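Local atomic coordinates of putative mandelate racemase (Bordetella bronchiseptica, PDB entry 3OZY), a protein that is of unknown function but belongs to the enolase superfamily, binds magnesium and m-xylarate, and probably acts on an acid sugar at a magnesium site in its beta-alpha barrel. Residues Lys133-Ala141 with Leu348-Gln357; Ile104-Trp115 with Ala278-Leu288. All coordinates share one frame; numbering follows the deposited sequence.

Interaction 1 (Lys133-Ala141 with Leu348-Gln357); sequences KFHTRGVRA and LENGLVQPPQ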
loop_
_atom_site.group_PDB
_atom_site.type_symbol
_atom_site.label_atom_id
_atom_site.label_comp_id
_atom_site.label_asym_id
_atom_site.label_seq_id
_atom_site.Cartn_x
_atom_site.Cartn_y
_atom_site.Cartn_z
ATOM N N LYS A 133 -13.196 23.131 -20.233
ATOM C CA LYS A 133 -13.790 23.459 -18.946
ATOM C C LYS A 133 -15.244 23.037 -18.844
ATOM O O LYS A 133 -15.987 23.080 -19.830
ATOM C CB LYS A 133 -13.683 24.960 -18.673
ATOM C CG LYS A 133 -12.252 25.426 -18.483
ATOM C CD LYS A 133 -12.164 26.937 -18.300
ATOM C CE LYS A 133 -10.714 27.309 -18.049
ATOM N NZ LYS A 133 -10.514 28.768 -17.796
ATOM N N PHE A 134 -15.628 22.601 -17.647
ATOM C CA PHE A 134 -17.013 22.654 -17.214
ATOM C C PHE A 134 -17.244 23.968 -16.452
ATOM O O PHE A 134 -18.191 24.700 -16.723
ATOM C CB PHE A 134 -17.366 21.477 -16.297
ATOM C CG PHE A 134 -18.735 21.603 -15.691
ATOM C CD1 PHE A 134 -19.847 21.088 -16.342
ATOM C CD2 PHE A 134 -18.917 22.286 -14.498
ATOM C CE1 PHE A 134 -21.112 21.232 -15.798
ATOM C CE2 PHE A 134 -20.180 22.432 -13.947
ATOM C CZ PHE A 134 -21.278 21.904 -14.603
ATOM N N HIS A 135 -16.365 24.250 -15.492
ATOM C CA HIS A 135 -16.476 25.448 -14.665
ATOM C C HIS A 135 -15.859 26.635 -15.388
ATOM O O HIS A 135 -14.766 27.083 -15.056
ATOM C CB HIS A 135 -15.794 25.213 -13.318
ATOM C CG HIS A 135 -16.457 24.157 -12.490
ATOM N ND1 HIS A 135 -17.633 24.383 -11.809
ATOM C CD2 HIS A 135 -16.120 22.866 -12.250
ATOM C CE1 HIS A 135 -17.993 23.277 -11.180
ATOM N NE2 HIS A 135 -17.090 22.343 -11.429
ATOM N N THR A 136 -16.576 27.144 -16.385
ATOM C CA THR A 136 -16.014 28.155 -17.277
ATOM C C THR A 136 -15.652 29.467 -16.571
ATOM O O THR A 136 -14.712 30.149 -16.984
ATOM C CB THR A 136 -16.960 28.458 -18.466
ATOM O OG1 THR A 136 -18.209 28.961 -17.981
ATOM C CG2 THR A 136 -17.219 27.197 -19.293
ATOM N N ARG A 137 -16.383 29.807 -15.512
ATOM C CA ARG A 137 -16.147 31.061 -14.792
ATOM C C ARG A 137 -15.054 30.936 -13.732
ATOM O O ARG A 137 -14.594 31.941 -13.184
ATOM C CB ARG A 137 -17.433 31.543 -14.121
ATOM C CG ARG A 137 -18.607 31.733 -15.068
ATOM C CD ARG A 137 -18.406 32.928 -15.980
ATOM N NE ARG A 137 -19.558 33.141 -16.852
ATOM C CZ ARG A 137 -19.705 32.574 -18.045
ATOM N NH1 ARG A 137 -18.769 31.756 -18.514
ATOM N NH2 ARG A 137 -20.787 32.825 -18.770
ATOM N N GLY A 138 -14.651 29.706 -13.433
ATOM C CA GLY A 138 -13.682 29.456 -12.382
ATOM C C GLY A 138 -14.170 28.424 -11.384
ATOM O O GLY A 138 -15.332 28.022 -11.415
ATOM N N VAL A 139 -13.271 28.033 -10.489
ATOM C CA VAL A 139 -13.476 26.926 -9.569
ATOM C C VAL A 139 -13.504 27.421 -8.119
ATOM O O VAL A 139 -12.545 28.031 -7.651
ATOM C CB VAL A 139 -12.337 25.894 -9.753
ATOM C CG1 VAL A 139 -12.364 24.828 -8.657
ATOM C CG2 VAL A 139 -12.412 25.260 -11.139
ATOM N N ARG A 140 -14.599 27.158 -7.412
ATOM C CA ARG A 140 -14.702 27.575 -6.016
ATOM C C ARG A 140 -13.695 26.844 -5.130
ATOM O O ARG A 140 -13.653 25.604 -5.116
ATOM C CB ARG A 140 -16.115 27.338 -5.490
ATOM C CG ARG A 140 -16.290 27.813 -4.064
ATOM C CD ARG A 140 -17.491 27.168 -3.430
ATOM N NE ARG A 140 -17.942 27.915 -2.264
ATOM C CZ ARG A 140 -19.046 27.631 -1.597
ATOM N NH1 ARG A 140 -19.800 26.611 -1.991
ATOM N NH2 ARG A 140 -19.401 28.359 -0.544
ATOM N N ALA A 141 -12.886 27.614 -4.404
ATOM C CA ALA A 141 -11.829 27.066 -3.554
ATOM C C ALA A 141 -12.183 27.155 -2.076
ATOM O O ALA A 141 -13.040 27.953 -1.664
ATOM C CB ALA A 141 -10.507 27.790 -3.806
ATOM N N LEU A 348 -7.823 34.758 -6.206
ATOM C CA LEU A 348 -9.260 34.586 -6.004
ATOM C C LEU A 348 -10.068 35.722 -6.604
ATOM O O LEU A 348 -9.788 36.893 -6.359
ATOM C CB LEU A 348 -9.600 34.484 -4.515
ATOM C CG LEU A 348 -9.222 33.211 -3.764
ATOM C CD1 LEU A 348 -9.442 33.377 -2.266
ATOM C CD2 LEU A 348 -9.983 31.988 -4.288
ATOM N N GLU A 349 -11.079 35.361 -7.383
ATOM C CA GLU A 349 -12.072 36.308 -7.876
ATOM C C GLU A 349 -13.455 35.781 -7.540
ATOM O O GLU A 349 -13.872 34.744 -8.056
ATOM C CB GLU A 349 -11.942 36.481 -9.388
ATOM C CG GLU A 349 -10.688 37.223 -9.815
ATOM C CD GLU A 349 -10.734 38.695 -9.447
ATOM O OE1 GLU A 349 -11.605 39.414 -9.984
ATOM O OE2 GLU A 349 -9.900 39.133 -8.627
ATOM N N ASN A 350 -14.165 36.496 -6.674
ATOM C CA ASN A 350 -15.470 36.044 -6.215
ATOM C C ASN A 350 -15.388 34.616 -5.686
ATOM O O ASN A 350 -16.301 33.817 -5.884
ATOM C CB ASN A 350 -16.499 36.133 -7.340
ATOM C CG ASN A 350 -16.687 37.552 -7.844
ATOM O OD1 ASN A 350 -16.984 38.463 -7.070
ATOM N ND2 ASN A 350 -16.514 37.746 -9.146
ATOM N N GLY A 351 -14.281 34.313 -5.015
ATOM C CA GLY A 351 -14.096 33.022 -4.372
ATOM C C GLY A 351 -13.604 31.915 -5.288
ATOM O O GLY A 351 -13.442 30.773 -4.842
ATOM N N LEU A 352 -13.348 32.249 -6.552
ATOM C CA LEU A 352 -12.980 31.263 -7.569
ATOM C C LEU A 352 -11.526 31.387 -8.002
ATOM O O LEU A 352 -10.974 32.491 -8.049
ATOM C CB LEU A 352 -13.854 31.432 -8.807
ATOM C CG LEU A 352 -15.353 31.611 -8.611
ATOM C CD1 LEU A 352 -16.014 31.687 -9.984
ATOM C CD2 LEU A 352 -15.959 30.482 -7.775
ATOM N N VAL A 353 -10.913 30.251 -8.338
ATOM C CA VAL A 353 -9.598 30.234 -8.975
ATOM C C VAL A 353 -9.741 29.732 -10.413
ATOM O O VAL A 353 -10.720 29.072 -10.759
ATOM C CB VAL A 353 -8.584 29.341 -8.210
ATOM C CG1 VAL A 353 -8.362 29.864 -6.794
ATOM C CG2 VAL A 353 -9.063 27.898 -8.165
ATOM N N GLN A 354 -8.762 30.053 -11.251
ATOM C CA GLN A 354 -8.737 29.548 -12.621
ATOM C C GLN A 354 -7.529 28.647 -12.797
ATOM O O GLN A 354 -6.479 28.892 -12.204
ATOM C CB GLN A 354 -8.667 30.698 -13.630
ATOM C CG GLN A 354 -9.927 31.566 -13.704
ATOM C CD GLN A 354 -11.083 30.894 -14.430
ATOM O OE1 GLN A 354 -10.969 29.760 -14.909
ATOM N NE2 GLN A 354 -12.207 31.595 -14.515
ATOM N N PRO A 355 -7.663 27.595 -13.615
ATOM C CA PRO A 355 -6.500 26.742 -13.864
ATOM C C PRO A 355 -5.411 27.517 -14.606
ATOM O O PRO A 355 -5.720 28.501 -15.274
ATOM C CB PRO A 355 -7.066 25.624 -14.754
ATOM C CG PRO A 355 -8.286 26.208 -15.375
ATOM C CD PRO A 355 -8.861 27.132 -14.337
ATOM N N PRO A 356 -4.149 27.085 -14.475
ATOM C CA PRO A 356 -3.060 27.686 -15.251
ATOM C C PRO A 356 -3.366 27.593 -16.743
ATOM O O PRO A 356 -3.978 26.621 -17.192
ATOM C CB PRO A 356 -1.854 26.809 -14.897
ATOM C CG PRO A 356 -2.207 26.174 -13.583
ATOM C CD PRO A 356 -3.688 25.953 -13.653
ATOM N N GLN A 357 -2.931 28.588 -17.509
ATOM C CA GLN A 357 -3.341 28.700 -18.903
ATOM C C GLN A 357 -2.298 28.273 -19.938
ATOM O O GLN A 357 -2.604 28.176 -21.126
ATOM C CB GLN A 357 -3.837 30.118 -19.191
ATOM C CG GLN A 357 -5.128 30.451 -18.450
ATOM C CD GLN A 357 -6.232 29.450 -18.750
ATOM O OE1 GLN A 357 -6.372 28.999 -19.887
ATOM N NE2 GLN A 357 -7.019 29.094 -17.730
HETATM O O HOH W 1 -12.022 26.955 -14.495
HETATM O O HOH W 2 -14.104 30.288 -2.308
#
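Val139 and Val353 face each other as a hydrogen-bonded antiparallel pair, and their two backbone bonds set the register. Val139 N donates a hydrogen bond to Val353 O over 2.8 Å, nearly straight at the hydrogen (163°); the return bond, Val353 N to Val139 O, is equally short. A third bond, from Ala141 N to Gly351 O (3.2 Å), runs almost along the C=O axis. One water donates to both Gly351 O and Ala141 O, so this carbonyl of the type I' turn Glu349-Leu352 serves two donors. The short strand 352-353 thus pairs antiparallel with the start of barrel strand 139-146, although the two are far apart in sequence.

Apolar contacts lie on both faces of this pairing. Leu352 lays CD2 against the Arg140 backbone, 3.6 Å from Arg140 CA, and turns CD1 toward Arg137 O, while the polar end of Arg140 leaves for Thr168. On the Val139 face, Val353 CG2 sits 4.2 Å from Val139 CB, and Leu316 and Val319 of helix 309-321 pack on Val139.

The polar side-chain contacts gather near Gln354, whose chain is bent by rotation about CB-CG (chi2 -75°), carrying the amide over Gly138. Its OE1 takes a bond from Lys133 NZ (3.1 Å) that arrives above the carbonyl plane, 47° out of it, and a second from a water that also donates to His135 O. The extended Lys133 chain crosses Gln354 at about a right angle, and its CE meets Pro355 CG at 3.8 Å.

Straight backbone bonds therefore fix the strand pairing, whereas Gln354 holds the chain before the strand through Lys133, by a bond away from the lone-pair directions, and, by water, through His135 O of the turn, probably a more adaptable grip.

Interaction 2 (Ile104-Trp115 with Ala278-Leu288); sequences IAAMSGVDIALW and ASRAGGITEAL
A helix N-terminus whose first turn is bonded by a carboxylate of the N-terminal domain defines this contact: helix 102-122 of that domain lies across the start of barrel helix 284-296, and the short axes, at 98° and 9.3 Å, are nearly perpendicular. Gly283 holds the N-cap position without a side chain, and the carboxylate of Asp111 supplies an acceptor. With CG anti to the backbone N, Asp111 reaches into the first turn and grips Thr285 twice: OD2 accepts from Thr285 N at 2.9 Å, nearly straight at 175°, and OD1 accepts from Thr285 OG1 on its syn lone pair. A negative group here would probably be stabilised by the helix dipole.

Thr285 OG1 is in turn an acceptor for Trp115 NE1 at 3.0 Å, in the ring plane, so carboxylate, hydroxyl and indole form a chain of hydrogen bonds. Ile112 CG1 packs against Ile284 CG1 at 4.0 Å, and Ile112 CD1 extends to Ser279.

Farther toward the start of helix 102-122, Ser108 fits close to the loop 278-283. Ser108 OG donates to Ile104 O and receives a weak bond from Gly282 N. Arg280 points its CB away from helix 102-122, its guanidinium bonded to Glu254 O, Ser53 and Asn255, its side chain about 8 Å from a bound magnesium ion; Glu254 is itself a ligand of magnesium. The loop thus probably runs from the interdomain seam toward the metal site. On the indole, Ile284 CG2 stands 3.6 Å from the five-membered ring centroid of Trp115, only 9° off the ring normal.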
loop_
_atom_site.group_PDB
_atom_site.type_symbol
_atom_site.label_atom_id
_atom_site.label_comp_id
_atom_site.label_asym_id
_atom_site.label_seq_id
_atom_site.Cartn_x
_atom_site.Cartn_y
_atom_site.Cartn_z
ATOM N N ILE A 104 2.059 3.641 -5.460
ATOM C CA ILE A 104 0.970 4.235 -6.232
ATOM C C ILE A 104 1.116 5.764 -6.291
ATOM O O ILE A 104 0.880 6.370 -7.338
ATOM C CB ILE A 104 -0.416 3.825 -5.666
ATOM C CG1 ILE A 104 -0.559 2.289 -5.611
ATOM C CG2 ILE A 104 -1.540 4.470 -6.478
ATOM C CD1 ILE A 104 -0.661 1.611 -6.994
ATOM N N ALA A 105 1.527 6.375 -5.177
ATOM C CA ALA A 105 1.829 7.805 -5.189
ATOM C C ALA A 105 2.980 8.096 -6.157
ATOM O O ALA A 105 2.905 9.021 -6.962
ATOM C CB ALA A 105 2.150 8.305 -3.777
ATOM N N ALA A 106 4.031 7.284 -6.103
ATOM C CA ALA A 106 5.145 7.420 -7.046
ATOM C C ALA A 106 4.673 7.364 -8.508
ATOM O O ALA A 106 5.048 8.208 -9.328
ATOM C CB ALA A 106 6.216 6.349 -6.769
ATOM N N MET A 107 3.829 6.384 -8.823
ATOM C CA MET A 107 3.256 6.264 -10.169
ATOM C C MET A 107 2.507 7.526 -10.543
ATOM O O MET A 107 2.480 7.938 -11.709
ATOM C CB MET A 107 2.234 5.122 -10.242
ATOM C CG MET A 107 2.788 3.735 -10.328
ATOM S SD MET A 107 1.442 2.585 -10.666
ATOM C CE MET A 107 0.981 3.047 -12.341
ATOM N N SER A 108 1.827 8.095 -9.552
ATOM C CA SER A 108 1.012 9.279 -9.769
ATOM C C SER A 108 1.847 10.468 -10.216
ATOM O O SER A 108 1.455 11.207 -11.114
ATOM C CB SER A 108 0.270 9.659 -8.491
ATOM O OG SER A 108 -0.547 8.602 -8.020
ATOM N N GLY A 109 2.996 10.649 -9.574
ATOM C CA GLY A 109 3.909 11.730 -9.924
ATOM C C GLY A 109 4.414 11.590 -11.352
ATOM O O GLY A 109 4.490 12.568 -12.106
ATOM N N VAL A 110 4.737 10.354 -11.733
ATOM C CA VAL A 110 5.203 10.067 -13.086
ATOM C C VAL A 110 4.081 10.259 -14.108
ATOM O O VAL A 110 4.283 10.849 -15.176
ATOM C CB VAL A 110 5.780 8.643 -13.160
ATOM C CG1 VAL A 110 6.038 8.219 -14.616
ATOM C CG2 VAL A 110 7.049 8.546 -12.303
ATOM N N ASP A 111 2.885 9.787 -13.770
ATOM C CA ASP A 111 1.718 9.960 -14.636
ATOM C C ASP A 111 1.408 11.441 -14.886
ATOM O O ASP A 111 1.130 11.846 -16.020
ATOM C CB ASP A 111 0.503 9.232 -14.036
ATOM C CG ASP A 111 -0.728 9.300 -14.928
ATOM O OD1 ASP A 111 -0.859 8.440 -15.831
ATOM O OD2 ASP A 111 -1.575 10.201 -14.737
ATOM N N ILE A 112 1.454 12.252 -13.834
ATOM C CA ILE A 112 1.275 13.689 -13.995
ATOM C C ILE A 112 2.334 14.244 -14.950
ATOM O O ILE A 112 2.016 15.035 -15.832
ATOM C CB ILE A 112 1.313 14.425 -12.640
ATOM C CG1 ILE A 112 0.025 14.138 -11.856
ATOM C CG2 ILE A 112 1.450 15.924 -12.854
ATOM C CD1 ILE A 112 0.067 14.544 -10.391
ATOM N N ALA A 113 3.582 13.808 -14.795
ATOM C CA ALA A 113 4.646 14.285 -15.679
ATOM C C ALA A 113 4.378 13.902 -17.138
ATOM O O ALA A 113 4.654 14.687 -18.047
ATOM C CB ALA A 113 6.012 13.777 -15.215
ATOM N N LEU A 114 3.835 12.707 -17.368
ATOM C CA LEU A 114 3.512 12.296 -18.731
ATOM C C LEU A 114 2.407 13.170 -19.322
ATOM O O LEU A 114 2.445 13.508 -20.499
ATOM C CB LEU A 114 3.122 10.820 -18.784
ATOM C CG LEU A 114 4.254 9.840 -18.473
ATOM C CD1 LEU A 114 3.743 8.415 -18.456
ATOM C CD2 LEU A 114 5.388 9.985 -19.493
ATOM N N TRP A 115 1.418 13.541 -18.511
ATOM C CA TRP A 115 0.360 14.429 -18.981
ATOM C C TRP A 115 0.895 15.838 -19.247
ATOM O O TRP A 115 0.492 16.493 -20.213
ATOM C CB TRP A 115 -0.819 14.457 -17.994
ATOM C CG TRP A 115 -1.773 13.314 -18.183
ATOM C CD1 TRP A 115 -1.830 12.143 -17.468
ATOM C CD2 TRP A 115 -2.809 13.237 -19.160
ATOM N NE1 TRP A 115 -2.846 11.342 -17.948
ATOM C CE2 TRP A 115 -3.469 11.999 -18.978
ATOM C CE3 TRP A 115 -3.257 14.100 -20.166
ATOM C CZ2 TRP A 115 -4.546 11.604 -19.774
ATOM C CZ3 TRP A 115 -4.323 13.705 -20.955
ATOM C CH2 TRP A 115 -4.955 12.465 -20.756
ATOM N N ALA A 278 -5.070 13.312 -7.690
ATOM C CA ALA A 278 -4.339 12.890 -8.886
ATOM C C ALA A 278 -2.875 12.548 -8.606
ATOM O O ALA A 278 -2.284 11.728 -9.313
ATOM C CB ALA A 278 -4.427 13.952 -9.967
ATOM N N SER A 279 -2.290 13.191 -7.592
ATOM C CA SER A 279 -0.874 12.995 -7.259
ATOM C C SER A 279 -0.606 11.875 -6.247
ATOM O O SER A 279 0.548 11.639 -5.885
ATOM C CB SER A 279 -0.252 14.300 -6.745
ATOM O OG SER A 279 -0.781 14.645 -5.473
ATOM N N ARG A 280 -1.665 11.204 -5.785
ATOM C CA ARG A 280 -1.532 10.133 -4.795
ATOM C C ARG A 280 -2.196 8.827 -5.223
ATOM O O ARG A 280 -1.625 7.757 -5.036
ATOM C CB ARG A 280 -2.131 10.555 -3.437
ATOM C CG ARG A 280 -1.511 11.799 -2.832
ATOM C CD ARG A 280 -2.331 12.346 -1.655
ATOM N NE ARG A 280 -2.241 11.554 -0.424
ATOM C CZ ARG A 280 -1.282 11.687 0.483
ATOM N NH1 ARG A 280 -0.304 12.564 0.283
ATOM N NH2 ARG A 280 -1.293 10.950 1.594
ATOM N N ALA A 281 -3.407 8.920 -5.775
ATOM C CA ALA A 281 -4.273 7.755 -5.939
ATOM C C ALA A 281 -4.012 6.993 -7.232
ATOM O O ALA A 281 -4.654 5.967 -7.473
ATOM C CB ALA A 281 -5.740 8.185 -5.856
ATOM N N GLY A 282 -3.095 7.494 -8.055
ATOM C CA GLY A 282 -2.665 6.787 -9.252
ATOM C C GLY A 282 -2.273 7.680 -10.419
ATOM O O GLY A 282 -1.680 7.193 -11.387
ATOM N N GLY A 283 -2.587 8.976 -10.361
ATOM C CA GLY A 283 -2.241 9.876 -11.453
ATOM C C GLY A 283 -3.441 10.649 -11.954
ATOM O O GLY A 283 -4.556 10.440 -11.479
ATOM N N ILE A 284 -3.216 11.560 -12.897
ATOM C CA ILE A 284 -4.325 12.139 -13.638
ATOM C C ILE A 284 -5.145 11.025 -14.312
ATOM O O ILE A 284 -6.369 11.043 -14.282
ATOM C CB ILE A 284 -3.797 13.161 -14.662
ATOM C CG1 ILE A 284 -3.419 14.456 -13.929
ATOM C CG2 ILE A 284 -4.820 13.410 -15.755
ATOM C CD1 ILE A 284 -2.690 15.491 -14.801
ATOM N N THR A 285 -4.466 10.040 -14.886
ATOM C CA THR A 285 -5.155 8.930 -15.545
ATOM C C THR A 285 -6.153 8.249 -14.603
ATOM O O THR A 285 -7.306 7.989 -14.964
ATOM C CB THR A 285 -4.134 7.913 -16.065
ATOM O OG1 THR A 285 -3.211 8.589 -16.929
ATOM C CG2 THR A 285 -4.818 6.777 -16.826
ATOM N N GLU A 286 -5.714 7.992 -13.379
ATOM C CA GLU A 286 -6.552 7.287 -12.421
ATOM C C GLU A 286 -7.629 8.198 -11.809
ATOM O O GLU A 286 -8.779 7.781 -11.632
ATOM C CB GLU A 286 -5.682 6.639 -11.342
ATOM C CG GLU A 286 -6.424 5.649 -10.444
ATOM C CD GLU A 286 -6.833 4.365 -11.155
ATOM O OE1 GLU A 286 -6.544 4.195 -12.361
ATOM O OE2 GLU A 286 -7.469 3.519 -10.494
ATOM N N ALA A 287 -7.277 9.441 -11.498
ATOM C CA ALA A 287 -8.266 10.375 -10.964
ATOM C C ALA A 287 -9.412 10.613 -11.946
ATOM O O ALA A 287 -10.562 10.770 -11.530
ATOM C CB ALA A 287 -7.609 11.701 -10.581
ATOM N N LEU A 288 -9.109 10.645 -13.243
ATOM C CA LEU A 288 -10.152 10.786 -14.256
ATOM C C LEU A 288 -11.185 9.675 -14.127
ATOM O O LEU A 288 -12.399 9.919 -14.201
ATOM C CB LEU A 288 -9.560 10.750 -15.663
ATOM C CG LEU A 288 -8.839 12.017 -16.112
ATOM C CD1 LEU A 288 -8.106 11.727 -17.412
ATOM C CD2 LEU A 288 -9.828 13.163 -16.287
#

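Interaction 2 is a buried seam between the N-terminal domain and the barrel, centred about 11 Å from the centre of the chain; interaction 1 lies farther out, at about 17 Å, is only partly buried, and includes exposed residues. The centres of interactions 1 and 2 are about 22 Å apart, and the two do not touch. Both nevertheless lean on helix 309-321: interaction 1 through Val139 and Pro355, interaction 2 through Ile112, Ser279 and Ile284. Their chemistry follows their place. Paired strand backbones, helped by waters, dominate at the barrel rim, whereas a carboxylate bonded to a helix N-terminus, an indole bond and close packing against glycines join the domains.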